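Local atomic coordinates of N-terminal domain of PorA (28-171) (Porphyromonas gingivalis ATCC 33277, PDB entry 6KJK), a protein that probably takes part in PorXY-SigP signalling of the type IX secretion system, of which it is itself a cargo, this chain being its N-terminal domain. Residues Gly52-Gln57 against Gly107-Ser112; Met34-Met39 against Val127-Lys132; Ala66-Gln71 against Pro91-Tyr96; Thr46-Ile51 against Val83-Glu88. One frame throughout, in Å; residues are numbered along the deposited sequence. Where two conformers were deposited one is given.

How the interactions relate
The four contacts sample the two sheets of an all-beta domain and the core between them. Interactions 1 and 4 share strand 48-58 in one sheet, with centres about 20 Å apart along it; interaction 3 belongs to the other sheet, and interaction 2 spans the two. The centres of interactions 1, 2 and 3 lie about 10 to 11 Å from one another. Interaction 1 hands on to interaction 2 through Gly107 O and Phe131 N, 2.7 Å apart, while Phe111 CE2 meets Leu92 CD2 of interaction 3 at 3.7 Å. Interaction 4 sits towards one end of the domain, its centre about 17 Å from that of the chain, where Val83 CG2 reaches Gly70 CA of interaction 3 at 3.7 Å.

Interaction 1 of 4, residues Gly52-Gln57 against Gly107-Ser112; sequences GKITKQ and GAFTFS
Lys53 and Ser112 pair their backbones in an antiparallel sheet whose regular register is broken, two residues further on, by a beta bulge: Thr55 and Lys56 together face Thr110. Lys53 N and Ser112 O are 2.9 Å apart, and the reverse bond from Ser112 N to Lys53 O is equally short. At the bulge, Thr55 N gives its hydrogen to Thr110 O, whereas Thr110 N bonds to Lys56 O at 3.1 Å; Thr55, with phi -100° and psi -15°, has the near-helical backbone of the first residue of a classic bulge.

Apolar contacts lie on the face turned to the other sheet of the sandwich. Ile54 splits its branches between two rings: CG2 reaches the edge of Phe109 at CD2, 4.1 Å away, and CD1 lies at the edge of the Phe111 ring. Phe111, whose chi1 of 172° swings the ring away from its own N, carries CE1 to 3.5 Å from Gly52 CA. Leu92 and Leu94 touch these phenylalanines from the opposing sheet.

Polar groups gather on the Thr110 and Ser112 face. Thr110 OG1 bonds to Asn128 OD1, and Ser112 OG to Thr126 OG1. A water joins the strands, 2.8 Å from Thr55 OG1 and 2.7 Å from Ser112 OG.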
loop_
_atom_site.group_PDB
_atom_site.type_symbol
_atom_site.label_atom_id
_atom_site.label_comp_id
_atom_site.label_asym_id
_atom_site.label_seq_id
_atom_site.Cartn_x
_atom_site.Cartn_y
_atom_site.Cartn_z
ATOM N N GLY A 52 7.502 -6.560 -1.172
ATOM C CA GLY A 52 6.726 -5.316 -1.255
ATOM C C GLY A 52 7.353 -4.268 -0.349
ATOM O O GLY A 52 7.754 -4.577 0.768
ATOM N N LYS A 53 7.474 -3.050 -0.871
ATOM C CA LYS A 53 8.109 -1.964 -0.127
ATOM C C LYS A 53 7.283 -0.701 -0.223
ATOM O O LYS A 53 6.836 -0.316 -1.311
ATOM C CB LYS A 53 9.515 -1.653 -0.642
ATOM C CG LYS A 53 10.463 -2.830 -0.621
ATOM C CD LYS A 53 11.890 -2.372 -0.787
ATOM C CE LYS A 53 12.822 -3.577 -0.946
ATOM N NZ LYS A 53 14.257 -3.154 -0.980
ATOM N N ILE A 54 7.141 -0.033 0.915
ATOM C CA ILE A 54 6.742 1.364 0.905
ATOM C C ILE A 54 7.988 2.176 0.578
ATOM O O ILE A 54 8.943 2.194 1.353
ATOM C CB ILE A 54 6.124 1.767 2.245
ATOM C CG1 ILE A 54 4.849 0.967 2.523
ATOM C CG2 ILE A 54 5.919 3.294 2.310
ATOM C CD1 ILE A 54 3.710 1.241 1.552
ATOM N N THR A 55 7.994 2.821 -0.580
ATOM C CA THR A 55 9.182 3.510 -1.073
ATOM C C THR A 55 9.131 5.013 -0.831
ATOM O O THR A 55 10.168 5.682 -0.971
ATOM C CB THR A 55 9.378 3.252 -2.579
ATOM O OG1 THR A 55 8.250 3.770 -3.273
ATOM C CG2 THR A 55 9.515 1.769 -2.905
ATOM N N LYS A 56 7.960 5.562 -0.505
ATOM C CA LYS A 56 7.799 6.973 -0.150
ATOM C C LYS A 56 6.687 7.037 0.877
ATOM O O LYS A 56 5.686 6.317 0.742
ATOM C CB LYS A 56 7.319 7.770 -1.371
ATOM C CG LYS A 56 8.209 7.672 -2.629
ATOM C CD LYS A 56 7.564 8.457 -3.785
ATOM C CE LYS A 56 7.424 7.666 -5.100
ATOM N NZ LYS A 56 8.108 8.314 -6.269
ATOM N N GLN A 57 6.845 7.899 1.887
ATOM C CA GLN A 57 5.838 8.030 2.930
ATOM C C GLN A 57 5.735 9.486 3.371
ATOM O O GLN A 57 6.733 10.127 3.734
ATOM C CB GLN A 57 6.182 7.163 4.143
ATOM C CG GLN A 57 7.657 7.293 4.603
ATOM C CD GLN A 57 7.896 6.629 5.930
ATOM O OE1 GLN A 57 7.413 7.095 6.959
ATOM N NE2 GLN A 57 8.620 5.518 5.915
ATOM N N GLY A 107 -2.278 12.076 3.540
ATOM C CA GLY A 107 -1.141 11.155 3.679
ATOM C C GLY A 107 -0.884 10.544 2.311
ATOM O O GLY A 107 -1.820 10.271 1.567
ATOM N N ALA A 108 0.363 10.392 1.936
ATOM C CA ALA A 108 0.691 9.897 0.605
ATOM C C ALA A 108 1.793 8.853 0.711
ATOM O O ALA A 108 2.794 9.063 1.419
ATOM C CB ALA A 108 1.138 11.042 -0.314
ATOM N N PHE A 109 1.607 7.731 0.015
ATOM C CA PHE A 109 2.543 6.630 0.057
ATOM C C PHE A 109 2.735 6.101 -1.345
ATOM O O PHE A 109 1.840 6.213 -2.196
ATOM C CB PHE A 109 1.998 5.496 0.935
ATOM C CG PHE A 109 1.786 5.913 2.377
ATOM C CD1 PHE A 109 0.598 6.493 2.787
ATOM C CD2 PHE A 109 2.804 5.742 3.316
ATOM C CE1 PHE A 109 0.424 6.852 4.119
ATOM C CE2 PHE A 109 2.612 6.088 4.618
ATOM C CZ PHE A 109 1.435 6.634 5.031
ATOM N N THR A 110 3.879 5.486 -1.579
ATOM C CA THR A 110 4.084 4.701 -2.792
ATOM C C THR A 110 4.448 3.299 -2.358
ATOM O O THR A 110 5.268 3.127 -1.455
ATOM C CB THR A 110 5.173 5.312 -3.678
ATOM O OG1 THR A 110 4.768 6.637 -4.058
ATOM C CG2 THR A 110 5.411 4.475 -4.934
ATOM N N PHE A 111 3.827 2.308 -2.979
ATOM C CA PHE A 111 4.142 0.904 -2.759
ATOM C C PHE A 111 4.666 0.354 -4.073
ATOM O O PHE A 111 4.014 0.524 -5.127
ATOM C CB PHE A 111 2.894 0.137 -2.333
ATOM C CG PHE A 111 3.109 -1.350 -2.287
ATOM C CD1 PHE A 111 3.639 -1.968 -1.155
ATOM C CD2 PHE A 111 2.819 -2.130 -3.395
ATOM C CE1 PHE A 111 3.828 -3.359 -1.128
ATOM C CE2 PHE A 111 3.020 -3.511 -3.387
ATOM C CZ PHE A 111 3.509 -4.110 -2.251
ATOM N N SER A 112 5.775 -0.371 -4.020
ATOM C CA SER A 112 6.228 -1.118 -5.185
ATOM C C SER A 112 6.564 -2.545 -4.819
ATOM O O SER A 112 7.055 -2.842 -3.730
ATOM C CB SER A 112 7.484 -0.501 -5.824
ATOM O OG SER A 112 7.208 0.800 -6.315
HETATM O O HOH W 1 8.670 3.062 -5.928
#

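Interaction 2 of 4, residues Met34-Met39 against Val127-Lys132; sequences MKFKGM and VNINFK
Across the core between two beta sheets, Phe36 and Met34 of one sheet meet Ile129 and Phe131 of the other. The strand segments approach to 8.4 Å between axes at 153°; no hydrogen bond crosses the contact, which rests on side chains packing against each other and against a few backbone atoms.

Ile129 CD1 sits over the centre of the Phe36 ring in a CH-pi contact, 3.7 Å from the centroid and 14° off the ring normal. Phe36 has CG anti to its backbone N (chi1 167°), which lays the ring across the path of the isoleucine tip; the two side chains meet at about a right angle. Beyond it, Phe36 CZ touches Val127 CG1 more loosely, at 4.4 Å.

Phe131 works differently. Ile129 CG2, from its own strand, covers one face near the rim, while Phe36 N lies in the plane at the edge, 3.8 Å from CE1. Met34 CB presses on Phe131 CD1 at 3.4 Å, the tightest carbon pair here. The methionine then runs past the phenylalanine in the opposite sense: SD comes to 3.9 Å from Phe131 CB, and the bend at the thioether brings CE to 3.8 Å from Lys132 O.

Tyr96 meets the Phe131 ring from strand 90-99, and Val20 touches Phe36. Such interlocking of aromatic and branched aliphatic residues between facing sheets is what a beta-sandwich core is made of.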
loop_
_atom_site.group_PDB
_atom_site.type_symbol
_atom_site.label_atom_id
_atom_site.label_comp_id
_atom_site.label_asym_id
_atom_site.label_seq_id
_atom_site.Cartn_x
_atom_site.Cartn_y
_atom_site.Cartn_z
ATOM N N MET A 34 -7.520 4.948 8.081
ATOM C CA MET A 34 -7.870 4.832 6.676
ATOM C C MET A 34 -7.151 3.617 6.121
ATOM O O MET A 34 -6.046 3.281 6.566
ATOM C CB MET A 34 -7.462 6.092 5.911
ATOM C CG MET A 34 -8.110 7.319 6.539
ATOM S SD MET A 34 -7.749 8.877 5.723
ATOM C CE MET A 34 -8.750 8.692 4.244
ATOM N N LYS A 35 -7.762 2.928 5.159
ATOM C CA LYS A 35 -7.176 1.677 4.691
ATOM C C LYS A 35 -7.254 1.546 3.187
ATOM O O LYS A 35 -8.332 1.700 2.599
ATOM C CB LYS A 35 -7.864 0.494 5.349
ATOM C CG LYS A 35 -7.318 -0.845 4.919
ATOM C CD LYS A 35 -8.180 -1.915 5.549
ATOM C CE LYS A 35 -7.374 -3.097 6.021
ATOM N NZ LYS A 35 -8.178 -4.358 5.979
ATOM N N PHE A 36 -6.128 1.218 2.570
ATOM C CA PHE A 36 -6.056 0.788 1.181
ATOM C C PHE A 36 -6.003 -0.727 1.140
ATOM O O PHE A 36 -5.296 -1.358 1.932
ATOM C CB PHE A 36 -4.769 1.347 0.555
ATOM C CG PHE A 36 -4.415 0.731 -0.763
ATOM C CD1 PHE A 36 -4.911 1.256 -1.937
ATOM C CD2 PHE A 36 -3.616 -0.386 -0.841
ATOM C CE1 PHE A 36 -4.602 0.691 -3.147
ATOM C CE2 PHE A 36 -3.307 -0.963 -2.052
ATOM C CZ PHE A 36 -3.795 -0.410 -3.215
ATOM N N LYS A 37 -6.769 -1.309 0.222
ATOM C CA LYS A 37 -6.787 -2.753 0.033
ATOM C C LYS A 37 -6.669 -3.066 -1.449
ATOM O O LYS A 37 -7.355 -2.455 -2.278
ATOM C CB LYS A 37 -8.099 -3.389 0.556
ATOM C CG LYS A 37 -8.181 -3.497 2.083
ATOM C CD LYS A 37 -9.570 -3.985 2.488
ATOM C CE LYS A 37 -9.767 -5.425 2.039
ATOM N NZ LYS A 37 -10.760 -6.155 2.881
ATOM N N GLY A 38 -5.840 -4.036 -1.775
ATOM C CA GLY A 38 -5.720 -4.481 -3.141
ATOM C C GLY A 38 -5.125 -5.866 -3.169
ATOM O O GLY A 38 -5.094 -6.577 -2.155
ATOM N N MET A 39 -4.687 -6.271 -4.349
ATOM C CA MET A 39 -4.103 -7.586 -4.583
ATOM C C MET A 39 -2.902 -7.412 -5.497
ATOM O O MET A 39 -2.961 -6.616 -6.451
ATOM C CB MET A 39 -5.089 -8.512 -5.327
ATOM C CG MET A 39 -6.375 -8.814 -4.574
ATOM S SD MET A 39 -6.163 -9.966 -3.201
ATOM C CE MET A 39 -5.089 -11.115 -3.952
ATOM N N VAL A 127 2.108 1.363 -7.101
ATOM C CA VAL A 127 0.884 2.118 -6.911
ATOM C C VAL A 127 1.180 3.250 -5.941
ATOM O O VAL A 127 1.938 3.082 -4.971
ATOM C CB VAL A 127 -0.286 1.233 -6.422
ATOM C CG1 VAL A 127 0.029 0.528 -5.099
ATOM C CG2 VAL A 127 -1.583 2.001 -6.359
ATOM N N ASN A 128 0.610 4.403 -6.238
ATOM C CA ASN A 128 0.670 5.566 -5.364
ATOM C C ASN A 128 -0.672 5.695 -4.666
ATOM O O ASN A 128 -1.720 5.632 -5.318
ATOM C CB ASN A 128 0.973 6.839 -6.166
ATOM C CG ASN A 128 2.210 6.708 -6.947
ATOM O OD1 ASN A 128 3.317 6.696 -6.382
ATOM N ND2 ASN A 128 2.069 6.527 -8.254
ATOM N N ILE A 129 -0.655 5.842 -3.350
ATOM C CA ILE A 129 -1.850 5.821 -2.530
ATOM C C ILE A 129 -1.933 7.164 -1.818
ATOM O O ILE A 129 -0.999 7.544 -1.089
ATOM C CB ILE A 129 -1.773 4.685 -1.506
ATOM C CG1 ILE A 129 -1.634 3.363 -2.232
ATOM C CG2 ILE A 129 -2.999 4.682 -0.583
ATOM C CD1 ILE A 129 -1.164 2.275 -1.357
ATOM N N ASN A 130 -3.040 7.877 -1.998
ATOM C CA ASN A 130 -3.280 9.133 -1.291
ATOM C C ASN A 130 -4.451 8.948 -0.346
ATOM O O ASN A 130 -5.553 8.581 -0.783
ATOM C CB ASN A 130 -3.618 10.266 -2.261
ATOM C CG ASN A 130 -2.458 10.659 -3.130
ATOM O OD1 ASN A 130 -1.300 10.635 -2.700
ATOM N ND2 ASN A 130 -2.756 11.023 -4.373
ATOM N N PHE A 131 -4.219 9.135 0.931
ATOM C CA PHE A 131 -5.270 9.130 1.930
ATOM C C PHE A 131 -5.702 10.572 2.115
ATOM O O PHE A 131 -5.017 11.350 2.779
ATOM C CB PHE A 131 -4.725 8.571 3.238
ATOM C CG PHE A 131 -4.348 7.096 3.165
ATOM C CD1 PHE A 131 -5.342 6.119 3.207
ATOM C CD2 PHE A 131 -3.037 6.672 3.041
ATOM C CE1 PHE A 131 -5.033 4.761 3.157
ATOM C CE2 PHE A 131 -2.731 5.319 3.007
ATOM C CZ PHE A 131 -3.728 4.359 3.067
ATOM N N LYS A 132 -6.822 10.938 1.513
ATOM C CA LYS A 132 -7.336 12.310 1.567
ATOM C C LYS A 132 -8.358 12.380 2.695
ATOM O O LYS A 132 -9.534 12.028 2.519
ATOM C CB LYS A 132 -7.919 12.722 0.223
ATOM C CG LYS A 132 -6.883 12.792 -0.863
ATOM C CD LYS A 132 -7.463 13.325 -2.152
ATOM C CE LYS A 132 -6.400 13.405 -3.222
ATOM N NZ LYS A 132 -6.979 13.793 -4.538
#

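Interaction 3 of 4, residues Ala66-Gln71 against Pro91-Tyr96; sequences ALCFGQ and PLSLRY
Leu67 and Leu92 form the dry side of an antiparallel strand pair. Leu67 CD1 meets Leu92 CD1 at 3.9 Å, and the same Leu92 methyl is 4.0 Å from Phe69 CB. A chi1 of 170° carries Leu92 CD1 over toward the neighbouring strand. Phe111 of the other sheet packs on both leucines, so this side is part of the core.

Between the two sides the backbones are tightly paired: Cys68 N bonds to Ser93 O at 2.9 Å and almost straight (177°), and Ser93 N returns a bond to Cys68 O. Ala66 and Arg95 also exchange two bonds, the one from Ala66 N distinctly bent (139°).

The reverse face is wetter. Ser93 OG stands 3.2 Å from Cys68 CB, and one water touches Ser93 OG, gives a hydrogen to Ala66 O at 2.9 Å and accepts one from Arg95 NH1. The guanidinium turns an edge to Cys68 SG, 4.0 Å from NH1. Beyond Phe69 a second water spans the gap, accepting from Gly70 N and donating to Pro91 O.

Cys68 is disulfide-bonded to Cys72, closing the turn that follows. An apolar face toward the core and a more polar one outward are as expected for a beta-sandwich sheet.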
loop_
_atom_site.group_PDB
_atom_site.type_symbol
_atom_site.label_atom_id
_atom_site.label_comp_id
_atom_site.label_asym_id
_atom_site.label_seq_id
_atom_site.Cartn_x
_atom_site.Cartn_y
_atom_site.Cartn_z
ATOM N N ALA A 66 0.816 0.868 8.535
ATOM C CA ALA A 66 0.967 -0.570 8.779
ATOM C C ALA A 66 0.724 -1.276 7.461
ATOM O O ALA A 66 -0.378 -1.216 6.904
ATOM C CB ALA A 66 -0.005 -1.096 9.838
ATOM N N LEU A 67 1.754 -1.921 6.964
ATOM C CA LEU A 67 1.720 -2.677 5.717
ATOM C C LEU A 67 1.393 -4.139 5.985
ATOM O O LEU A 67 2.009 -4.771 6.850
ATOM C CB LEU A 67 3.116 -2.586 5.101
ATOM C CG LEU A 67 3.348 -3.372 3.818
ATOM C CD1 LEU A 67 2.461 -2.835 2.687
ATOM C CD2 LEU A 67 4.803 -3.293 3.410
ATOM N N CYS A 68 0.471 -4.707 5.211
ATOM C CA CYS A 68 0.263 -6.148 5.216
ATOM C C CYS A 68 0.489 -6.667 3.810
ATOM O O CYS A 68 -0.237 -6.301 2.885
ATOM C CB CYS A 68 -1.159 -6.496 5.634
ATOM S SG CYS A 68 -1.598 -6.068 7.346
ATOM N N PHE A 69 1.473 -7.534 3.645
ATOM C CA PHE A 69 1.702 -8.200 2.366
ATOM C C PHE A 69 2.484 -9.460 2.699
ATOM O O PHE A 69 3.656 -9.362 3.079
ATOM C CB PHE A 69 2.493 -7.282 1.448
ATOM C CG PHE A 69 2.710 -7.862 0.108
ATOM C CD1 PHE A 69 1.635 -8.143 -0.723
ATOM C CD2 PHE A 69 3.987 -8.127 -0.359
ATOM C CE1 PHE A 69 1.831 -8.740 -1.967
ATOM C CE2 PHE A 69 4.192 -8.694 -1.611
ATOM C CZ PHE A 69 3.120 -8.974 -2.416
ATOM N N GLY A 70 1.842 -10.614 2.630
ATOM C CA GLY A 70 2.451 -11.862 3.112
ATOM C C GLY A 70 2.384 -11.971 4.622
ATOM O O GLY A 70 1.946 -13.005 5.141
ATOM N N GLN A 71 2.722 -10.899 5.326
ATOM C CA GLN A 71 2.599 -10.787 6.770
ATOM C C GLN A 71 2.220 -9.341 7.076
ATOM O O GLN A 71 2.574 -8.422 6.326
ATOM C CB GLN A 71 3.958 -11.110 7.406
ATOM C CG GLN A 71 4.064 -11.057 8.918
ATOM C CD GLN A 71 5.505 -11.295 9.310
ATOM O OE1 GLN A 71 6.152 -12.194 8.776
ATOM N NE2 GLN A 71 6.037 -10.449 10.186
ATOM N N PRO A 91 -3.136 -10.768 -1.177
ATOM C CA PRO A 91 -3.710 -9.529 -0.625
ATOM C C PRO A 91 -2.637 -8.550 -0.181
ATOM O O PRO A 91 -1.580 -8.922 0.335
ATOM C CB PRO A 91 -4.526 -10.021 0.581
ATOM C CG PRO A 91 -4.865 -11.443 0.228
ATOM C CD PRO A 91 -3.690 -11.974 -0.530
ATOM N N LEU A 92 -2.942 -7.278 -0.357
ATOM C CA LEU A 92 -2.092 -6.166 -0.002
ATOM C C LEU A 92 -2.954 -5.155 0.725
ATOM O O LEU A 92 -4.018 -4.771 0.227
ATOM C CB LEU A 92 -1.569 -5.507 -1.291
ATOM C CG LEU A 92 -0.858 -4.177 -1.130
ATOM C CD1 LEU A 92 0.402 -4.299 -0.246
ATOM C CD2 LEU A 92 -0.526 -3.626 -2.514
ATOM N N SER A 93 -2.517 -4.705 1.889
ATOM C CA SER A 93 -3.232 -3.622 2.539
ATOM C C SER A 93 -2.256 -2.642 3.168
ATOM O O SER A 93 -1.134 -2.995 3.553
ATOM C CB SER A 93 -4.245 -4.088 3.568
ATOM O OG SER A 93 -3.621 -4.703 4.658
ATOM N N LEU A 94 -2.705 -1.400 3.286
ATOM C CA LEU A 94 -1.937 -0.367 3.966
ATOM C C LEU A 94 -2.897 0.432 4.821
ATOM O O LEU A 94 -3.859 1.004 4.292
ATOM C CB LEU A 94 -1.249 0.545 2.937
ATOM C CG LEU A 94 -0.381 1.667 3.501
ATOM C CD1 LEU A 94 0.794 1.095 4.260
ATOM C CD2 LEU A 94 0.097 2.592 2.376
ATOM N N ARG A 95 -2.661 0.459 6.117
ATOM C CA ARG A 95 -3.499 1.190 7.039
ATOM C C ARG A 95 -2.733 2.420 7.501
ATOM O O ARG A 95 -1.549 2.331 7.865
ATOM C CB ARG A 95 -3.790 0.305 8.241
ATOM C CG ARG A 95 -4.845 -0.755 7.999
ATOM C CD ARG A 95 -4.908 -1.650 9.237
ATOM N NE ARG A 95 -6.085 -2.517 9.324
ATOM C CZ ARG A 95 -6.125 -3.768 8.876
ATOM N NH1 ARG A 95 -5.065 -4.294 8.268
ATOM N NH2 ARG A 95 -7.233 -4.490 9.011
ATOM N N TYR A 96 -3.403 3.557 7.531
ATOM C CA TYR A 96 -2.811 4.823 7.938
ATOM C C TYR A 96 -3.641 5.319 9.102
ATOM O O TYR A 96 -4.866 5.457 8.976
ATOM C CB TYR A 96 -2.877 5.788 6.760
ATOM C CG TYR A 96 -2.388 7.199 7.040
ATOM C CD1 TYR A 96 -1.261 7.460 7.825
ATOM C CD2 TYR A 96 -3.071 8.259 6.514
ATOM C CE1 TYR A 96 -0.855 8.754 8.063
ATOM C CE2 TYR A 96 -2.669 9.577 6.745
ATOM C CZ TYR A 96 -1.539 9.809 7.521
ATOM O OH TYR A 96 -1.072 11.098 7.784
HETATM O O HOH W 2 -2.685 -2.889 6.658
HETATM O O HOH W 3 -1.036 -10.594 2.333
#

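Interaction 4 of 4, residues Thr46-Ile51 against Val83-Glu88; sequences TPINVI and VEVGGE
Glu84 crosses Asn49 at a slant and touches Pro47 at the edge of the sheet, where the short strand 83-85 pairs antiparallel with the start of strand 48-58. The segments' axes come within 4.6 Å at 132°. Four backbone hydrogen bonds hold them, a matched pair between Ile48 and Val85 and another between Val50 and Val83; Val50 N to Val83 O measures 2.8 Å.

From CB outward, Glu84 wraps past a single atom, Asn49 OD1. CB is 3.3 Å from Asn49 OD1. CG, set trans to the amide nitrogen by a chi1 of -172°, stays equally near that oxygen while also touching Pro47 CB at 3.9 Å. CD passes Asn49 OD1 at 3.4 Å. At the tip the branches part: OE1 comes to 2.7 Å from Asn49 OD1, and OE2 turns toward the proline, 4.1 Å from its CB. Amide and carboxylate planes are only 22° apart.

On the reverse face Val50, Val83 and Val85 are buried; Phe69 of the other sheet covers Val50 and Val83.

Asn49 ND2 is engaged by Glu116 OE1, which supports the amide being placed with OD1 toward Glu84. Two oxygens so close would be easier to explain if the carboxyl group of Glu84 were protonated, which the adjacent amide oxygen might encourage; the geometry does not settle it.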
loop_
_atom_site.group_PDB
_atom_site.type_symbol
_atom_site.label_atom_id
_atom_site.label_comp_id
_atom_site.label_asym_id
_atom_site.label_seq_id
_atom_site.Cartn_x
_atom_site.Cartn_y
_atom_site.Cartn_z
ATOM N N THR A 46 4.562 -19.071 -14.328
ATOM C CA THR A 46 5.644 -19.408 -13.419
ATOM C C THR A 46 5.548 -18.519 -12.183
ATOM O O THR A 46 5.493 -17.292 -12.333
ATOM C CB THR A 46 6.961 -19.142 -14.135
ATOM O OG1 THR A 46 6.999 -19.903 -15.350
ATOM C CG2 THR A 46 8.137 -19.547 -13.271
ATOM N N PRO A 47 5.490 -19.072 -10.972
ATOM C CA PRO A 47 5.485 -18.224 -9.767
ATOM C C PRO A 47 6.758 -17.406 -9.669
ATOM O O PRO A 47 7.803 -17.774 -10.202
ATOM C CB PRO A 47 5.412 -19.234 -8.619
ATOM C CG PRO A 47 4.857 -20.483 -9.244
ATOM C CD PRO A 47 5.392 -20.503 -10.646
ATOM N N ILE A 48 6.652 -16.255 -8.995
ATOM C CA ILE A 48 7.788 -15.366 -8.795
ATOM C C ILE A 48 7.833 -14.966 -7.328
ATOM O O ILE A 48 6.792 -14.763 -6.690
ATOM C CB ILE A 48 7.714 -14.134 -9.734
ATOM C CG1 ILE A 48 8.935 -13.231 -9.608
ATOM C CG2 ILE A 48 6.449 -13.341 -9.521
ATOM C CD1 ILE A 48 8.873 -12.074 -10.594
ATOM N N ASN A 49 9.037 -14.850 -6.791
ATOM C CA ASN A 49 9.226 -14.350 -5.441
ATOM C C ASN A 49 9.452 -12.852 -5.490
ATOM O O ASN A 49 10.301 -12.366 -6.246
ATOM C CB ASN A 49 10.431 -15.027 -4.784
ATOM C CG ASN A 49 10.142 -16.460 -4.375
ATOM O OD1 ASN A 49 9.022 -16.934 -4.496
ATOM N ND2 ASN A 49 11.144 -17.132 -3.839
ATOM N N VAL A 50 8.686 -12.121 -4.695
ATOM C CA VAL A 50 8.763 -10.669 -4.670
ATOM C C VAL A 50 8.871 -10.172 -3.234
ATOM O O VAL A 50 8.595 -10.887 -2.267
ATOM C CB VAL A 50 7.569 -10.021 -5.383
ATOM C CG1 VAL A 50 7.468 -10.506 -6.821
ATOM C CG2 VAL A 50 6.274 -10.343 -4.678
ATOM N N ILE A 51 9.259 -8.900 -3.104
ATOM C CA ILE A 51 9.169 -8.182 -1.840
ATOM C C ILE A 51 8.372 -6.912 -2.099
ATOM O O ILE A 51 8.551 -6.276 -3.153
ATOM C CB ILE A 51 10.567 -7.826 -1.302
ATOM C CG1 ILE A 51 11.355 -9.077 -0.960
ATOM C CG2 ILE A 51 10.493 -6.924 -0.092
ATOM C CD1 ILE A 51 12.834 -8.798 -0.780
ATOM N N VAL A 83 7.510 -12.936 -0.669
ATOM C CA VAL A 83 6.223 -13.577 -0.931
ATOM C C VAL A 83 6.282 -14.195 -2.314
ATOM O O VAL A 83 6.783 -13.565 -3.249
ATOM C CB VAL A 83 5.066 -12.559 -0.869
ATOM C CG1 VAL A 83 3.715 -13.252 -1.186
ATOM C CG2 VAL A 83 5.015 -11.903 0.487
ATOM N N GLU A 84 5.791 -15.428 -2.455
ATOM C CA GLU A 84 5.715 -16.102 -3.753
ATOM C C GLU A 84 4.320 -15.877 -4.325
ATOM O O GLU A 84 3.347 -16.459 -3.814
ATOM C CB GLU A 84 5.942 -17.601 -3.571
ATOM C CG GLU A 84 6.074 -18.356 -4.891
ATOM C CD GLU A 84 6.969 -19.609 -4.759
ATOM O OE1 GLU A 84 8.196 -19.499 -4.459
ATOM O OE2 GLU A 84 6.435 -20.724 -4.951
ATOM N N VAL A 85 4.242 -15.147 -5.456
ATOM C CA VAL A 85 2.962 -14.729 -6.016
ATOM C C VAL A 85 2.690 -15.472 -7.319
ATOM O O VAL A 85 3.600 -15.755 -8.099
ATOM C CB VAL A 85 2.855 -13.207 -6.246
ATOM C CG1 VAL A 85 2.819 -12.459 -4.920
ATOM C CG2 VAL A 85 4.000 -12.717 -7.102
ATOM N N GLY A 86 1.406 -15.755 -7.539
ATOM C CA GLY A 86 0.904 -16.366 -8.754
ATOM C C GLY A 86 -0.389 -15.711 -9.217
ATOM O O GLY A 86 -0.689 -14.543 -8.890
ATOM N N GLY A 87 -1.172 -16.461 -9.998
ATOM C CA GLY A 87 -2.302 -15.861 -10.692
ATOM C C GLY A 87 -3.475 -15.526 -9.805
ATOM O O GLY A 87 -4.280 -14.656 -10.162
ATOM N N GLU A 88 -3.625 -16.222 -8.690
ATOM C CA GLU A 88 -4.741 -15.908 -7.812
ATOM C C GLU A 88 -4.477 -14.648 -6.999
ATOM O O GLU A 88 -5.421 -13.946 -6.633
ATOM C CB GLU A 88 -5.008 -17.074 -6.883
ATOM C CG GLU A 88 -5.568 -18.258 -7.634
ATOM C CD GLU A 88 -5.735 -19.468 -6.761
ATOM O OE1 GLU A 88 -6.875 -19.744 -6.326
ATOM O OE2 GLU A 88 -4.719 -20.146 -6.507
#